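Local coordinates for GRAS family transcription factor containing protein, expressed (Oryza sativa Japonica Group, PDB 5HYZ) that probably acts as a homodimeric GRAS-family transcription factor that binds DNA in vitro and takes part in plant development and abiotic stress resistance, at residues Thr96-Ile101 and Trp124-Gln129. Residues are numbered along the deposited sequence; the frame is centred on the assembly and turned at random.
Sequences TANQAI and WAALLQ
Asn98 reaches from helix 89-104 between Trp124, Ala126 and Leu127 of helix 122-132. Its OD1 comes obliquely to the indole, 3.7 Å from CZ3 of Trp124, the amide and ring planes being 36° apart. ND2 points at the helix backbone, lying 3.4 Å from the N of Leu127; both atoms are donors, so this is proximity and not a bond. The acceptor for ND2 is instead the carbonyl O of Gln123, one residue before Trp124, so the amide is hydrogen-bonded to the facing helix while ND2 also packs against Ala126 CB and Leu127 CB.

Leu127 continues the contact beyond the amide, reaching Asn98 and Ile101 with its two methyls. With CG anti to the backbone N (chi1 -177°), its CD1 lies 3.7 Å from the carbonyl O of Asn98 and also touches Asn98 CB, while CD2 approaches Ile101 CG2 at 4.1 Å. The other branch of Ile101 serves a different partner: CD1 meets the six-membered ring of Trp124 in plane at its edge, 3.9 Å from CZ3. Although the CB of Trp124 points away from helix 89-104, the long indole swings its far end back into contact, and NE1 is hydrogen-bonded to Asp115 of the predicted VHIID motif.

The segment axes approach to 10.0 Å and run in the same general direction, 38° apart. Helix 89-104 leads into strand 110-118 and helix 122-132 follows it, within the Rossmann-like part of the GRAS domain. Both pack on that strand, Ile101, Trp124 and Leu127 all meeting Ile113; Ile101 touches Ala204 of strand 202-208 and Val236 and Thr238 of strand 236-242, and Trp124 touches Asn206 of strand 202-208 and Leu167 of helix 157-174.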
loop_
_atom_site.group_PDB
_atom_site.type_symbol
_atom_site.label_atom_id
_atom_site.label_comp_id
_atom_site.label_asym_id
_atom_site.label_seq_id
_atom_site.Cartn_x
_atom_site.Cartn_y
_atom_site.Cartn_z
ATOM N N THR A 96 -9.832 7.197 -5.748
ATOM C CA THR A 96 -10.854 7.386 -6.755
ATOM C C THR A 96 -11.374 8.866 -6.748
ATOM O O THR A 96 -11.534 9.501 -7.822
ATOM C CB THR A 96 -12.026 6.409 -6.512
ATOM O OG1 THR A 96 -11.486 5.094 -6.521
ATOM C CG2 THR A 96 -13.068 6.504 -7.617
ATOM N N ALA A 97 -11.570 9.400 -5.558
ATOM C CA ALA A 97 -11.899 10.816 -5.436
ATOM C C ALA A 97 -10.808 11.722 -6.079
ATOM O O ALA A 97 -11.116 12.676 -6.817
ATOM C CB ALA A 97 -12.080 11.165 -3.963
ATOM N N ASN A 98 -9.535 11.406 -5.798
ATOM C CA ASN A 98 -8.456 12.232 -6.324
ATOM C C ASN A 98 -8.423 12.227 -7.829
ATOM O O ASN A 98 -8.126 13.241 -8.456
ATOM C CB ASN A 98 -7.084 11.751 -5.791
ATOM C CG ASN A 98 -6.828 12.180 -4.368
ATOM O OD1 ASN A 98 -7.645 12.906 -3.793
ATOM N ND2 ASN A 98 -5.669 11.777 -3.794
ATOM N N GLN A 99 -8.695 11.071 -8.434
ATOM C CA GLN A 99 -8.691 11.028 -9.880
ATOM C C GLN A 99 -9.765 11.950 -10.439
ATOM O O GLN A 99 -9.526 12.692 -11.427
ATOM C CB GLN A 99 -8.871 9.544 -10.335
ATOM C CG GLN A 99 -8.674 9.357 -11.832
ATOM C CD GLN A 99 -7.215 9.675 -12.239
ATOM O OE1 GLN A 99 -6.258 9.376 -11.488
ATOM N NE2 GLN A 99 -7.043 10.317 -13.409
ATOM N N ALA A 100 -10.940 11.936 -9.801
ATOM C CA ALA A 100 -12.018 12.866 -10.241
ATOM C C ALA A 100 -11.643 14.348 -10.060
ATOM O O ALA A 100 -11.932 15.170 -10.938
ATOM C CB ALA A 100 -13.290 12.599 -9.491
ATOM N N ILE A 101 -10.972 14.664 -8.939
ATOM C CA ILE A 101 -10.531 16.055 -8.738
ATOM C C ILE A 101 -9.505 16.463 -9.811
ATOM O O ILE A 101 -9.532 17.554 -10.352
ATOM C CB ILE A 101 -9.936 16.180 -7.342
ATOM C CG1 ILE A 101 -11.083 15.965 -6.326
ATOM C CG2 ILE A 101 -9.278 17.565 -7.175
ATOM C CD1 ILE A 101 -10.594 15.772 -4.814
ATOM N N TRP A 124 -4.335 14.109 0.530
ATOM C CA TRP A 124 -3.829 15.284 -0.143
ATOM C C TRP A 124 -2.385 15.180 -0.514
ATOM O O TRP A 124 -1.973 15.813 -1.474
ATOM C CB TRP A 124 -4.099 16.547 0.768
ATOM C CG TRP A 124 -5.574 16.557 1.090
ATOM C CD1 TRP A 124 -6.145 16.607 2.339
ATOM C CD2 TRP A 124 -6.677 16.389 0.143
ATOM N NE1 TRP A 124 -7.517 16.512 2.232
ATOM C CE2 TRP A 124 -7.868 16.373 0.914
ATOM C CE3 TRP A 124 -6.759 16.265 -1.261
ATOM C CZ2 TRP A 124 -9.136 16.209 0.341
ATOM C CZ3 TRP A 124 -8.045 16.055 -1.863
ATOM C CH2 TRP A 124 -9.231 16.047 -1.031
ATOM N N ALA A 125 -1.621 14.393 0.211
ATOM C CA ALA A 125 -0.246 14.140 -0.240
ATOM C C ALA A 125 -0.287 13.392 -1.590
ATOM O O ALA A 125 0.424 13.754 -2.537
ATOM C CB ALA A 125 0.508 13.332 0.805
ATOM N N ALA A 126 -1.205 12.427 -1.685
ATOM C CA ALA A 126 -1.364 11.720 -2.952
ATOM C C ALA A 126 -1.808 12.662 -4.076
ATOM O O ALA A 126 -1.325 12.596 -5.249
ATOM C CB ALA A 126 -2.357 10.521 -2.754
ATOM N N LEU A 127 -2.764 13.542 -3.768
ATOM C CA LEU A 127 -3.235 14.446 -4.784
ATOM C C LEU A 127 -2.127 15.432 -5.207
ATOM O O LEU A 127 -1.987 15.758 -6.373
ATOM C CB LEU A 127 -4.461 15.280 -4.261
ATOM C CG LEU A 127 -5.000 16.184 -5.389
ATOM C CD1 LEU A 127 -5.828 15.398 -6.457
ATOM C CD2 LEU A 127 -5.947 17.275 -4.835
ATOM N N LEU A 128 -1.367 15.926 -4.247
ATOM C CA LEU A 128 -0.270 16.857 -4.598
ATOM C C LEU A 128 0.710 16.177 -5.571
ATOM O O LEU A 128 1.133 16.746 -6.570
ATOM C CB LEU A 128 0.466 17.278 -3.330
ATOM C CG LEU A 128 -0.300 18.345 -2.499
ATOM C CD1 LEU A 128 0.372 18.527 -1.080
ATOM C CD2 LEU A 128 -0.366 19.661 -3.288
ATOM N N GLN A 129 1.082 14.959 -5.239
ATOM C CA GLN A 129 1.974 14.215 -6.160
ATOM C C GLN A 129 1.380 14.082 -7.564
ATOM O O GLN A 129 2.052 14.318 -8.622
ATOM C CB GLN A 129 2.250 12.844 -5.559
ATOM C CG GLN A 129 3.171 11.897 -6.460
ATOM C CD GLN A 129 4.605 12.346 -6.434
ATOM O OE1 GLN A 129 5.033 13.066 -5.543
ATOM N NE2 GLN A 129 5.385 11.911 -7.445
#